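Local atomic coordinates of beta-1,3-glucosyltransferase (Paecilomyces sp. J18, PDB entry 5JVV), a protein that is a carbohydrate-active enzyme built on a beta-sandwich, probably of the jelly-roll type, and cross-linked by four disulfide bonds. Residues Lys136-Ile141 against Gln155-Ala160; Asp145-Thr150 against Cys165-Thr170. All coordinates share one frame; numbering follows the deposited sequence.

Contact 1 of 2, residues Lys136-Ile141 against Gln155-Ala160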
loop_
_atom_site.group_PDB
_atom_site.type_symbol
_atom_site.label_atom_id
_atom_site.label_comp_id
_atom_site.label_asym_id
_atom_site.label_seq_id
_atom_site.Cartn_x
_atom_site.Cartn_y
_atom_site.Cartn_z
ATOM N N LYS A 136 9.579 5.893 -15.606
ATOM C CA LYS A 136 9.765 5.840 -17.067
ATOM C C LYS A 136 11.238 6.002 -17.443
ATOM O O LYS A 136 11.750 5.289 -18.315
ATOM C CB LYS A 136 8.929 6.917 -17.775
ATOM C CG LYS A 136 7.419 6.723 -17.697
ATOM C CD LYS A 136 6.655 8.005 -18.079
ATOM C CE LYS A 136 6.459 8.130 -19.583
ATOM N NZ LYS A 136 5.734 9.374 -19.997
ATOM N N GLY A 137 11.922 6.936 -16.786
ATOM C CA GLY A 137 13.308 7.230 -17.111
ATOM C C GLY A 137 14.317 6.319 -16.444
ATOM O O GLY A 137 13.992 5.598 -15.503
ATOM N N ASN A 138 15.552 6.351 -16.940
ATOM C CA ASN A 138 16.657 5.640 -16.303
ATOM C C ASN A 138 16.964 6.248 -14.942
ATOM O O ASN A 138 17.373 7.406 -14.845
ATOM C CB ASN A 138 17.920 5.725 -17.168
ATOM C CG ASN A 138 17.694 5.249 -18.591
ATOM O OD1 ASN A 138 18.129 5.893 -19.548
ATOM N ND2 ASN A 138 17.006 4.122 -18.740
ATOM N N CYS A 139 16.755 5.458 -13.891
ATOM C CA CYS A 139 16.938 5.922 -12.522
ATOM C C CYS A 139 17.530 4.791 -11.706
ATOM O O CYS A 139 16.889 3.748 -11.543
ATOM C CB CYS A 139 15.580 6.293 -11.903
ATOM S SG CYS A 139 14.742 7.722 -12.610
ATOM N N GLU A 140 18.739 4.990 -11.201
ATOM C CA GLU A 140 19.361 4.054 -10.268
ATOM C C GLU A 140 19.397 4.703 -8.893
ATOM O O GLU A 140 19.923 5.810 -8.742
ATOM C CB GLU A 140 20.795 3.722 -10.710
ATOM C CG GLU A 140 21.540 2.776 -9.757
ATOM C CD GLU A 140 23.051 2.731 -9.976
ATOM O OE1 GLU A 140 23.752 2.127 -9.125
ATOM O OE2 GLU A 140 23.554 3.298 -10.977
ATOM N N ILE A 141 18.844 4.036 -7.883
ATOM C CA ILE A 141 18.912 4.573 -6.523
ATOM C C ILE A 141 20.251 4.189 -5.891
ATOM O O ILE A 141 20.725 3.055 -6.040
ATOM C CB ILE A 141 17.716 4.139 -5.639
ATOM C CG1 ILE A 141 17.556 2.613 -5.600
ATOM C CG2 ILE A 141 16.423 4.744 -6.163
ATOM C CD1 ILE A 141 16.502 2.171 -4.568
ATOM N N GLN A 155 17.504 -0.537 -9.910
ATOM C CA GLN A 155 17.069 0.137 -11.139
ATOM C C GLN A 155 15.555 0.295 -11.180
ATOM O O GLN A 155 14.825 -0.696 -11.193
ATOM C CB GLN A 155 17.546 -0.626 -12.379
ATOM C CG GLN A 155 19.063 -0.734 -12.493
ATOM C CD GLN A 155 19.728 0.566 -12.923
ATOM O OE1 GLN A 155 19.069 1.498 -13.387
ATOM N NE2 GLN A 155 21.048 0.616 -12.800
ATOM N N CYS A 156 15.086 1.541 -11.212
ATOM C CA CYS A 156 13.652 1.825 -11.171
ATOM C C CYS A 156 12.925 1.706 -12.505
ATOM O O CYS A 156 11.716 1.509 -12.522
ATOM C CB CYS A 156 13.395 3.229 -10.618
ATOM S SG CYS A 156 14.200 3.637 -9.068
ATOM N N SER A 157 13.637 1.839 -13.621
ATOM C CA SER A 157 12.950 2.024 -14.901
ATOM C C SER A 157 12.217 0.794 -15.404
ATOM O O SER A 157 12.652 -0.334 -15.188
ATOM C CB SER A 157 13.895 2.544 -15.981
ATOM O OG SER A 157 14.829 1.558 -16.345
ATOM N N LEU A 158 11.087 1.039 -16.058
ATOM C CA LEU A 158 10.290 -0.026 -16.648
ATOM C C LEU A 158 11.109 -0.711 -17.719
ATOM O O LEU A 158 11.035 -1.934 -17.893
ATOM C CB LEU A 158 9.018 0.557 -17.258
ATOM C CG LEU A 158 7.996 1.126 -16.275
ATOM C CD1 LEU A 158 6.884 1.815 -17.041
ATOM C CD2 LEU A 158 7.432 0.013 -15.417
ATOM N N ASP A 159 11.902 0.101 -18.416
ATOM C CA ASP A 159 12.729 -0.341 -19.535
ATOM C C ASP A 159 13.826 -1.290 -19.063
ATOM O O ASP A 159 14.223 -2.204 -19.786
ATOM C CB ASP A 159 13.347 0.885 -20.222
ATOM C CG ASP A 159 13.815 0.597 -21.634
ATOM O OD1 ASP A 159 14.818 1.210 -22.065
ATOM O OD2 ASP A 159 13.175 -0.232 -22.313
ATOM N N ALA A 160 14.315 -1.071 -17.844
ATOM C CA ALA A 160 15.395 -1.887 -17.294
ATOM C C ALA A 160 14.909 -3.238 -16.796
ATOM O O ALA A 160 15.686 -4.191 -16.714
ATOM C CB ALA A 160 16.113 -1.151 -16.176
HETATM O O HOH W 1 11.334 2.861 -18.941
HETATM O O HOH W 2 16.488 2.321 -14.219
HETATM O O HOH W 3 22.689 3.028 -13.627
#
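Cys139 N, Gln155 OE1 and Ser157 N all grip one water molecule in the seam between 136-141 and 155-160. The water accepts from Cys139 N at 3.2 Å and from Ser157 N at 3.0 Å, and donates to Gln155 OE1 at 2.8 Å, so both its accepting and its donating sides are engaged. The side chain of Gln155 folds at chi2 (-75°), which brings its amide across to the Glu140 side chain. Its NE2 then lies 3.8 Å from Glu140 CB, and a second water joins this nitrogen to Glu140 OE2. The carboxylate and amide planes stand 38° apart. The direct backbone bond runs from Cys156 N to Cys139 O, 2.9 Å long and nearly straight at 174°. In the fold, the segments belong to the loops that follow strands 130-134 and 150-153, and a single beta bridge, Glu140 with Gln155, is their only strand-like pairing. Each loop is also tied covalently, Cys139 to Cys230 and Cys156 to Cys165. Ile141 CG2 rests 3.8 Å from Cys156 SG, while Cys139 CB and Cys156 CB touch at 4.0 Å. Farther along, Ser157 CB presses close on Gly137 O at 3.1 Å. The same glycine's N donates a hydrogen bond to Glu235 OE2, and Glu140 N donates one to Thr229 OG1.

Contact 2 of 2, residues Asp145-Thr150 against Cys165-Thr170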
loop_
_atom_site.group_PDB
_atom_site.type_symbol
_atom_site.label_atom_id
_atom_site.label_comp_id
_atom_site.label_asym_id
_atom_site.label_seq_id
_atom_site.Cartn_x
_atom_site.Cartn_y
_atom_site.Cartn_z
ATOM N N ASP A 145 23.092 4.014 1.929
ATOM C CA ASP A 145 23.847 4.404 3.115
ATOM C C ASP A 145 23.275 5.643 3.822
ATOM O O ASP A 145 23.896 6.189 4.735
ATOM C CB ASP A 145 25.320 4.616 2.752
ATOM C CG ASP A 145 25.987 3.341 2.251
ATOM O OD1 ASP A 145 25.802 2.279 2.883
ATOM O OD2 ASP A 145 26.692 3.399 1.221
ATOM N N ASP A 146 22.102 6.095 3.385
ATOM C CA ASP A 146 21.292 7.037 4.165
ATOM C C ASP A 146 19.866 6.502 4.184
ATOM O O ASP A 146 18.913 7.173 3.775
ATOM C CB ASP A 146 21.345 8.471 3.607
ATOM C CG ASP A 146 20.573 9.468 4.473
ATOM O OD1 ASP A 146 20.415 9.214 5.690
ATOM O OD2 ASP A 146 20.109 10.503 3.939
ATOM N N GLN A 147 19.728 5.277 4.680
ATOM C CA GLN A 147 18.470 4.555 4.598
ATOM C C GLN A 147 18.525 3.356 5.538
ATOM O O GLN A 147 19.539 2.659 5.589
ATOM C CB GLN A 147 18.244 4.142 3.138
ATOM C CG GLN A 147 17.606 2.796 2.894
ATOM C CD GLN A 147 17.524 2.475 1.409
ATOM O OE1 GLN A 147 16.999 3.267 0.618
ATOM N NE2 GLN A 147 18.051 1.313 1.018
ATOM N N THR A 148 17.468 3.134 6.313
ATOM C CA THR A 148 17.461 2.004 7.253
ATOM C C THR A 148 17.037 0.705 6.585
ATOM O O THR A 148 17.428 -0.379 7.023
ATOM C CB THR A 148 16.591 2.255 8.503
ATOM O OG1 THR A 148 15.223 2.466 8.121
ATOM C CG2 THR A 148 17.109 3.453 9.270
ATOM N N GLY A 149 16.222 0.811 5.538
ATOM C CA GLY A 149 15.825 -0.358 4.772
ATOM C C GLY A 149 16.973 -0.906 3.942
ATOM O O GLY A 149 18.059 -0.329 3.899
ATOM N N THR A 150 16.731 -2.032 3.283
ATOM C CA THR A 150 17.768 -2.664 2.474
ATOM C C THR A 150 17.344 -2.684 1.017
ATOM O O THR A 150 16.297 -3.238 0.678
ATOM C CB THR A 150 18.032 -4.109 2.946
ATOM O OG1 THR A 150 18.422 -4.102 4.326
ATOM C CG2 THR A 150 19.149 -4.745 2.125
ATOM N N CYS A 165 12.744 -0.449 -8.630
ATOM C CA CYS A 165 13.715 -0.349 -7.551
ATOM C C CYS A 165 13.026 -0.598 -6.219
ATOM O O CYS A 165 12.038 0.059 -5.876
ATOM C CB CYS A 165 14.457 0.995 -7.571
ATOM S SG CYS A 165 13.387 2.447 -7.629
ATOM N N VAL A 166 13.550 -1.570 -5.484
ATOM C CA VAL A 166 12.866 -2.130 -4.330
ATOM C C VAL A 166 13.732 -1.972 -3.096
ATOM O O VAL A 166 14.920 -2.299 -3.125
ATOM C CB VAL A 166 12.609 -3.631 -4.546
ATOM C CG1 VAL A 166 12.004 -4.250 -3.300
ATOM C CG2 VAL A 166 11.727 -3.855 -5.778
ATOM N N VAL A 167 13.139 -1.462 -2.017
ATOM C CA VAL A 167 13.808 -1.394 -0.722
ATOM C C VAL A 167 12.963 -2.153 0.303
ATOM O O VAL A 167 11.764 -1.876 0.478
ATOM C CB VAL A 167 14.014 0.068 -0.250
ATOM C CG1 VAL A 167 14.716 0.117 1.115
ATOM C CG2 VAL A 167 14.811 0.855 -1.279
ATOM N N GLN A 168 13.576 -3.131 0.961
ATOM C CA GLN A 168 12.883 -3.895 1.998
ATOM C C GLN A 168 12.894 -3.137 3.320
ATOM O O GLN A 168 13.945 -2.690 3.786
ATOM C CB GLN A 168 13.546 -5.266 2.178
ATOM C CG GLN A 168 12.989 -6.055 3.366
ATOM C CD GLN A 168 13.650 -7.409 3.551
ATOM O OE1 GLN A 168 14.827 -7.497 3.908
ATOM N NE2 GLN A 168 12.889 -8.475 3.317
ATOM N N GLY A 169 11.719 -3.000 3.931
ATOM C CA GLY A 169 11.588 -2.319 5.207
ATOM C C GLY A 169 12.082 -3.155 6.375
ATOM O O GLY A 169 12.420 -4.324 6.214
ATOM N N THR A 170 12.109 -2.549 7.558
ATOM C CA THR A 170 12.627 -3.203 8.752
ATOM C C THR A 170 11.539 -4.039 9.448
ATOM O O THR A 170 10.363 -3.959 9.077
ATOM C CB THR A 170 13.229 -2.151 9.694
ATOM O OG1 THR A 170 12.325 -1.046 9.804
ATOM C CG2 THR A 170 14.560 -1.648 9.144
HETATM O O HOH W 4 13.281 1.423 10.052
#
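Thr150 and Gln168 exchange two backbone hydrogen bonds, Thr150 N to Gln168 O at 2.9 Å and Gln168 N to Thr150 O at 2.7 Å. Together they make Thr150 and Gln168 a hydrogen-bonded antiparallel pair, formed where strand 150-153 begins beside the far end of strand 165-168; the two strands follow one another in the chain as a hairpin with a long connection. Thr150 N lies in the plane of the Gln168 carbonyl, whereas Gln168 N is tilted 33° from that of Thr150. Thr150 O also receives a CA-H...O contact from Val167, with CA 3.4 Å away. Just before the pair, Gly149 CA passes 3.2 Å from Gln168 O; Gly149 has no side chain on the side where Val167 CG1 and Gln168 O crowd in. Val167 sets CG1 opposite its own backbone nitrogen (chi1 180°), and both its methyls meet the Gln147 amide coming from the opposite direction, CG1 at NE2 (3.5 Å) and CG2 nearer OE1. That amide is held by more than packing: NE2 bonds chiefly to Thr151 OG1 and only weakly to Gly149 O, while OE1 accepts from Asn225 N. Phe226 of strand 224-226 and Met131 of strand 130-134 also pack on Val167. At the outer end one water bridges two threonine hydroxyls, lying 2.9 Å from Thr148 OG1 and 2.7 Å from Thr170 OG1.

Both contacts involve the hairpin of strands 150-153 and 165-168, from its two ends: contact 2 lies at the open end, contact 1 at the connecting loop. Their centres are about 17 Å apart, and contact 1 sits farther from the chain centre, about 21 Å against 16 Å. Each mixes buried and exposed residues. Chemistry follows place: contact 2 has one regular antiparallel pair at a strand end, side-chain packing and one bridging water, while contact 1 has a single direct backbone bond and three bridging waters. They join covalently through Cys156 SG and Cys165 SG, 2.0 Å apart, and by packing of Ile141 CD1 on Val167 CG2 at 3.9 Å. Along the sequence their segments alternate.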